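Local coordinates for protein tricorn protease (Thermoplasma acidophilum, PDB 1K32) that is a serine protease that probably degrades peptides released by the proteasome, its beta propellers probably gating substrate access, at residues 15-29 and 253-267. Numbering follows the deposited sequence.
Sequences NLLLNPDIHGDRIIF and NTDGRRILFSKGGSI
P20 and I22 on strand 18-23 face L260 on strand 259-263, the two strands running antiparallel (171°) with axes 5.7 Å apart, while the backbone N of L17 donates a hydrogen bond to G265 O (2.8 Å). L260, its CG anti to the backbone N (chi1 -175°), reaches between P20, I22 and I27, with CD1 lying 3.6 Å from I27 CD1. Nearby, I267 crosses L17 at about a right angle, CG1 coming 3.7 Å from L17 CB; leucine and the beta-branched isoleucines, with the compact P20 ring, fill the buried face between the sheets. At one end, the type I' turn K263-S266 needs glycine at G265, whose backbone angles would jam a CB against the preceding carbonyl; a water joins G265 N to L17 O. At the other end, D255 serves both sheets. Its OD1 accepts from G24 N (3.0 Å) through the anti lone pair, and its OD2 takes R257 N, two residues on, as an Asx turn and also R258 N, three on, extending it to an Asx motif. With an alanine in its place, G24 N would probably lose this acceptor, and R257 N and R258 N the carboxylate that holds their turn. The R258 guanidinium lays one face over I22 CD1, makes a long salt bridge to D25, and has a stronger ionic partner in E278. Such face-to-face packing of four-stranded antiparallel sheets is typical of beta-propeller blades, here consistent with closure of a six-bladed ring.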
loop_
_atom_site.group_PDB
_atom_site.type_symbol
_atom_site.label_atom_id
_atom_site.label_comp_id
_atom_site.label_asym_id
_atom_site.label_seq_id
_atom_site.Cartn_x
_atom_site.Cartn_y
_atom_site.Cartn_z
ATOM N N ASN A 15 -33.210 -41.051 -46.088
ATOM C CA ASN A 15 -32.159 -41.067 -45.077
ATOM C C ASN A 15 -30.999 -41.996 -45.453
ATOM O O ASN A 15 -31.132 -42.870 -46.310
ATOM C CB ASN A 15 -32.727 -41.521 -43.728
ATOM C CG ASN A 15 -33.677 -40.509 -43.111
ATOM O OD1 ASN A 15 -34.897 -40.613 -43.256
ATOM N ND2 ASN A 15 -33.119 -39.523 -42.413
ATOM N N LEU A 16 -29.857 -41.798 -44.804
ATOM C CA LEU A 16 -28.697 -42.644 -45.030
ATOM C C LEU A 16 -28.884 -43.817 -44.052
ATOM O O LEU A 16 -28.855 -43.626 -42.840
ATOM C CB LEU A 16 -27.410 -41.879 -44.702
ATOM C CG LEU A 16 -26.074 -42.554 -45.022
ATOM C CD1 LEU A 16 -25.812 -42.495 -46.527
ATOM C CD2 LEU A 16 -24.949 -41.848 -44.264
ATOM N N LEU A 17 -29.090 -45.021 -44.574
ATOM C CA LEU A 17 -29.305 -46.184 -43.716
ATOM C C LEU A 17 -28.013 -46.981 -43.588
ATOM O O LEU A 17 -27.316 -47.193 -44.580
ATOM C CB LEU A 17 -30.420 -47.057 -44.298
ATOM C CG LEU A 17 -31.720 -46.325 -44.667
ATOM C CD1 LEU A 17 -32.783 -47.350 -45.022
ATOM C CD2 LEU A 17 -32.199 -45.447 -43.498
ATOM N N LEU A 18 -27.699 -47.443 -42.380
ATOM C CA LEU A 18 -26.454 -48.177 -42.186
ATOM C C LEU A 18 -26.473 -49.305 -41.164
ATOM O O LEU A 18 -27.430 -49.488 -40.409
ATOM C CB LEU A 18 -25.354 -47.197 -41.756
ATOM C CG LEU A 18 -25.349 -45.802 -42.373
ATOM C CD1 LEU A 18 -25.295 -44.774 -41.254
ATOM C CD2 LEU A 18 -24.175 -45.651 -43.319
ATOM N N ASN A 19 -25.377 -50.053 -41.175
ATOM C CA ASN A 19 -25.106 -51.142 -40.241
ATOM C C ASN A 19 -26.325 -51.923 -39.764
ATOM O O ASN A 19 -26.805 -51.738 -38.657
ATOM C CB ASN A 19 -24.326 -50.557 -39.061
ATOM C CG ASN A 19 -23.048 -49.836 -39.517
ATOM O OD1 ASN A 19 -22.408 -49.117 -38.752
ATOM N ND2 ASN A 19 -22.676 -50.044 -40.771
ATOM N N PRO A 20 -26.813 -52.841 -40.595
ATOM C CA PRO A 20 -27.985 -53.629 -40.234
ATOM C C PRO A 20 -27.670 -55.018 -39.692
ATOM O O PRO A 20 -26.559 -55.514 -39.818
ATOM C CB PRO A 20 -28.711 -53.712 -41.559
ATOM C CG PRO A 20 -27.536 -54.030 -42.487
ATOM C CD PRO A 20 -26.457 -53.062 -42.013
ATOM N N ASP A 21 -28.681 -55.636 -39.099
ATOM C CA ASP A 21 -28.585 -56.996 -38.586
ATOM C C ASP A 21 -29.946 -57.553 -38.978
ATOM O O ASP A 21 -30.867 -56.795 -39.267
ATOM C CB ASP A 21 -28.412 -57.028 -37.065
ATOM C CG ASP A 21 -28.069 -58.435 -36.537
ATOM O OD1 ASP A 21 -27.954 -58.604 -35.300
ATOM O OD2 ASP A 21 -27.910 -59.371 -37.358
ATOM N N ILE A 22 -30.089 -58.865 -39.006
ATOM C CA ILE A 22 -31.362 -59.427 -39.411
ATOM C C ILE A 22 -31.710 -60.658 -38.607
ATOM O O ILE A 22 -30.831 -61.402 -38.194
ATOM C CB ILE A 22 -31.336 -59.795 -40.910
ATOM C CG1 ILE A 22 -32.687 -60.381 -41.329
ATOM C CG2 ILE A 22 -30.209 -60.784 -41.174
ATOM C CD1 ILE A 22 -32.835 -60.577 -42.819
ATOM N N HIS A 23 -33.005 -60.845 -38.376
ATOM C CA HIS A 23 -33.518 -62.007 -37.652
ATOM C C HIS A 23 -34.898 -62.296 -38.220
ATOM O O HIS A 23 -35.851 -61.567 -37.955
ATOM C CB HIS A 23 -33.629 -61.741 -36.152
ATOM C CG HIS A 23 -33.961 -62.964 -35.355
ATOM N ND1 HIS A 23 -33.010 -63.891 -34.984
ATOM C CD2 HIS A 23 -35.147 -63.446 -34.910
ATOM C CE1 HIS A 23 -33.596 -64.891 -34.349
ATOM N NE2 HIS A 23 -34.892 -64.645 -34.291
ATOM N N GLY A 24 -34.992 -63.357 -39.012
ATOM C CA GLY A 24 -36.261 -63.712 -39.624
ATOM C C GLY A 24 -36.729 -62.635 -40.587
ATOM O O GLY A 24 -36.065 -62.342 -41.582
ATOM N N ASP A 25 -37.882 -62.048 -40.293
ATOM C CA ASP A 25 -38.434 -60.991 -41.128
ATOM C C ASP A 25 -38.189 -59.626 -40.516
ATOM O O ASP A 25 -38.772 -58.634 -40.961
ATOM C CB ASP A 25 -39.941 -61.175 -41.309
ATOM C CG ASP A 25 -40.275 -62.341 -42.201
ATOM O OD1 ASP A 25 -39.696 -62.403 -43.306
ATOM O OD2 ASP A 25 -41.110 -63.185 -41.803
ATOM N N ARG A 26 -37.343 -59.576 -39.493
ATOM C CA ARG A 26 -37.057 -58.306 -38.842
ATOM C C ARG A 26 -35.635 -57.876 -39.135
ATOM O O ARG A 26 -34.705 -58.671 -39.076
ATOM C CB ARG A 26 -37.254 -58.396 -37.321
ATOM C CG ARG A 26 -38.604 -58.953 -36.891
ATOM C CD ARG A 26 -39.068 -58.369 -35.560
ATOM N NE ARG A 26 -38.100 -58.514 -34.469
ATOM C CZ ARG A 26 -37.677 -59.676 -33.978
ATOM N NH1 ARG A 26 -36.805 -59.691 -32.985
ATOM N NH2 ARG A 26 -38.110 -60.821 -34.487
ATOM N N ILE A 27 -35.487 -56.602 -39.466
ATOM C CA ILE A 27 -34.190 -56.023 -39.762
ATOM C C ILE A 27 -34.024 -54.762 -38.951
ATOM O O ILE A 27 -34.901 -53.908 -38.962
ATOM C CB ILE A 27 -34.081 -55.648 -41.238
ATOM C CG1 ILE A 27 -33.879 -56.911 -42.069
ATOM C CG2 ILE A 27 -32.970 -54.650 -41.438
ATOM C CD1 ILE A 27 -33.938 -56.667 -43.557
ATOM N N ILE A 28 -32.914 -54.659 -38.227
ATOM C CA ILE A 28 -32.635 -53.457 -37.453
ATOM C C ILE A 28 -31.483 -52.747 -38.154
ATOM O O ILE A 28 -30.664 -53.380 -38.830
ATOM C CB ILE A 28 -32.269 -53.771 -35.968
ATOM C CG1 ILE A 28 -31.128 -54.783 -35.873
ATOM C CG2 ILE A 28 -33.506 -54.269 -35.250
ATOM C CD1 ILE A 28 -30.707 -55.111 -34.414
ATOM N N PHE A 29 -31.433 -51.432 -38.019
ATOM C CA PHE A 29 -30.402 -50.656 -38.673
ATOM C C PHE A 29 -30.326 -49.296 -38.012
ATOM O O PHE A 29 -31.186 -48.937 -37.212
ATOM C CB PHE A 29 -30.732 -50.508 -40.176
ATOM C CG PHE A 29 -32.056 -49.843 -40.446
ATOM C CD1 PHE A 29 -32.164 -48.450 -40.467
ATOM C CD2 PHE A 29 -33.212 -50.605 -40.607
ATOM C CE1 PHE A 29 -33.402 -47.828 -40.636
ATOM C CE2 PHE A 29 -34.460 -49.990 -40.777
ATOM C CZ PHE A 29 -34.552 -48.597 -40.789
ATOM N N ASN A 253 -24.256 -59.238 -41.775
ATOM C CA ASN A 253 -24.808 -59.825 -40.563
ATOM C C ASN A 253 -25.786 -60.895 -41.023
ATOM O O ASN A 253 -26.320 -60.805 -42.135
ATOM C CB ASN A 253 -25.492 -58.762 -39.695
ATOM C CG ASN A 253 -24.587 -58.261 -38.571
ATOM O OD1 ASN A 253 -24.604 -57.086 -38.221
ATOM N ND2 ASN A 253 -23.800 -59.164 -37.997
ATOM N N THR A 254 -26.004 -61.908 -40.189
ATOM C CA THR A 254 -26.893 -62.995 -40.566
ATOM C C THR A 254 -27.687 -63.623 -39.422
ATOM O O THR A 254 -27.310 -63.535 -38.256
ATOM C CB THR A 254 -26.091 -64.119 -41.253
ATOM O OG1 THR A 254 -26.985 -65.119 -41.747
ATOM C CG2 THR A 254 -25.134 -64.761 -40.261
ATOM N N ASP A 255 -28.798 -64.256 -39.781
ATOM C CA ASP A 255 -29.635 -64.946 -38.819
ATOM C C ASP A 255 -29.456 -66.444 -39.059
ATOM O O ASP A 255 -30.205 -67.265 -38.531
ATOM C CB ASP A 255 -31.104 -64.552 -38.999
ATOM C CG ASP A 255 -31.633 -64.862 -40.387
ATOM O OD1 ASP A 255 -32.817 -64.554 -40.638
ATOM O OD2 ASP A 255 -30.882 -65.408 -41.224
ATOM N N GLY A 256 -28.448 -66.781 -39.861
ATOM C CA GLY A 256 -28.164 -68.168 -40.171
ATOM C C GLY A 256 -28.760 -68.606 -41.492
ATOM O O GLY A 256 -28.413 -69.659 -42.024
ATOM N N ARG A 257 -29.658 -67.798 -42.041
ATOM C CA ARG A 257 -30.279 -68.152 -43.303
ATOM C C ARG A 257 -29.985 -67.105 -44.372
ATOM O O ARG A 257 -29.512 -67.435 -45.452
ATOM C CB ARG A 257 -31.791 -68.314 -43.105
ATOM N N ARG A 258 -30.264 -65.845 -44.061
ATOM C CA ARG A 258 -30.024 -64.753 -44.995
ATOM C C ARG A 258 -28.949 -63.781 -44.493
ATOM O O ARG A 258 -28.668 -63.705 -43.296
ATOM C CB ARG A 258 -31.325 -63.993 -45.239
ATOM C CG ARG A 258 -32.444 -64.879 -45.724
ATOM C CD ARG A 258 -33.773 -64.334 -45.261
ATOM N NE ARG A 258 -34.368 -63.420 -46.220
ATOM C CZ ARG A 258 -35.430 -62.671 -45.961
ATOM N NH1 ARG A 258 -35.921 -61.870 -46.895
ATOM N NH2 ARG A 258 -35.985 -62.709 -44.760
ATOM N N ILE A 259 -28.350 -63.038 -45.420
ATOM C CA ILE A 259 -27.320 -62.068 -45.066
ATOM C C ILE A 259 -27.782 -60.656 -45.387
ATOM O O ILE A 259 -28.247 -60.373 -46.485
ATOM C CB ILE A 259 -25.990 -62.332 -45.806
ATOM C CG1 ILE A 259 -25.413 -63.684 -45.378
ATOM C CG2 ILE A 259 -24.984 -61.229 -45.480
ATOM C CD1 ILE A 259 -24.153 -64.045 -46.093
ATOM N N LEU A 260 -27.648 -59.777 -44.403
ATOM C CA LEU A 260 -28.041 -58.386 -44.530
ATOM C C LEU A 260 -26.788 -57.506 -44.564
ATOM O O LEU A 260 -25.793 -57.815 -43.913
ATOM C CB LEU A 260 -28.901 -58.015 -43.328
ATOM C CG LEU A 260 -29.532 -56.633 -43.312
ATOM C CD1 LEU A 260 -30.465 -56.482 -44.476
ATOM C CD2 LEU A 260 -30.280 -56.455 -42.003
ATOM N N PHE A 261 -26.836 -56.408 -45.316
ATOM C CA PHE A 261 -25.690 -55.510 -45.402
ATOM C C PHE A 261 -26.096 -54.105 -45.864
ATOM O O PHE A 261 -27.206 -53.889 -46.330
ATOM C CB PHE A 261 -24.611 -56.111 -46.332
ATOM C CG PHE A 261 -24.994 -56.146 -47.796
ATOM C CD1 PHE A 261 -24.727 -55.058 -48.632
ATOM C CD2 PHE A 261 -25.633 -57.264 -48.337
ATOM C CE1 PHE A 261 -25.093 -55.088 -49.995
ATOM C CE2 PHE A 261 -26.001 -57.306 -49.688
ATOM C CZ PHE A 261 -25.733 -56.220 -50.519
ATOM N N SER A 262 -25.206 -53.142 -45.695
ATOM C CA SER A 262 -25.504 -51.781 -46.108
ATOM C C SER A 262 -24.607 -51.394 -47.279
ATOM O O SER A 262 -23.492 -51.898 -47.404
ATOM C CB SER A 262 -25.304 -50.808 -44.939
ATOM O OG SER A 262 -24.010 -50.945 -44.375
ATOM N N LYS A 263 -25.112 -50.514 -48.136
ATOM C CA LYS A 263 -24.364 -50.055 -49.300
ATOM C C LYS A 263 -24.926 -48.732 -49.839
ATOM O O LYS A 263 -26.108 -48.625 -50.146
ATOM C CB LYS A 263 -24.398 -51.126 -50.409
ATOM C CG LYS A 263 -23.557 -50.767 -51.631
ATOM C CD LYS A 263 -23.452 -51.902 -52.652
ATOM C CE LYS A 263 -24.786 -52.227 -53.330
ATOM N NZ LYS A 263 -25.335 -51.119 -54.162
ATOM N N GLY A 264 -24.067 -47.725 -49.951
ATOM C CA GLY A 264 -24.501 -46.439 -50.463
ATOM C C GLY A 264 -25.740 -45.839 -49.813
ATOM O O GLY A 264 -26.519 -45.173 -50.484
ATOM N N GLY A 265 -25.931 -46.076 -48.519
ATOM C CA GLY A 265 -27.090 -45.515 -47.847
ATOM C C GLY A 265 -28.337 -46.379 -47.830
ATOM O O GLY A 265 -29.336 -45.989 -47.240
ATOM N N SER A 266 -28.303 -47.540 -48.482
ATOM C CA SER A 266 -29.462 -48.429 -48.494
ATOM C C SER A 266 -29.150 -49.757 -47.818
ATOM O O SER A 266 -27.988 -50.120 -47.628
ATOM C CB SER A 266 -29.939 -48.694 -49.926
ATOM O OG SER A 266 -30.646 -47.581 -50.458
ATOM N N ILE A 267 -30.205 -50.472 -47.456
ATOM C CA ILE A 267 -30.094 -51.765 -46.799
ATOM C C ILE A 267 -30.472 -52.849 -47.809
ATOM O O ILE A 267 -31.516 -52.767 -48.454
ATOM C CB ILE A 267 -31.062 -51.861 -45.594
ATOM C CG1 ILE A 267 -30.804 -50.713 -44.610
ATOM C CG2 ILE A 267 -30.933 -53.225 -44.930
ATOM C CD1 ILE A 267 -29.386 -50.633 -44.086
HETATM O O HOH W 1 -31.542 -44.279 -48.721
HETATM O O HOH W 2 -24.871 -47.009 -46.310
HETATM O O HOH W 3 -26.738 -61.697 -36.439
#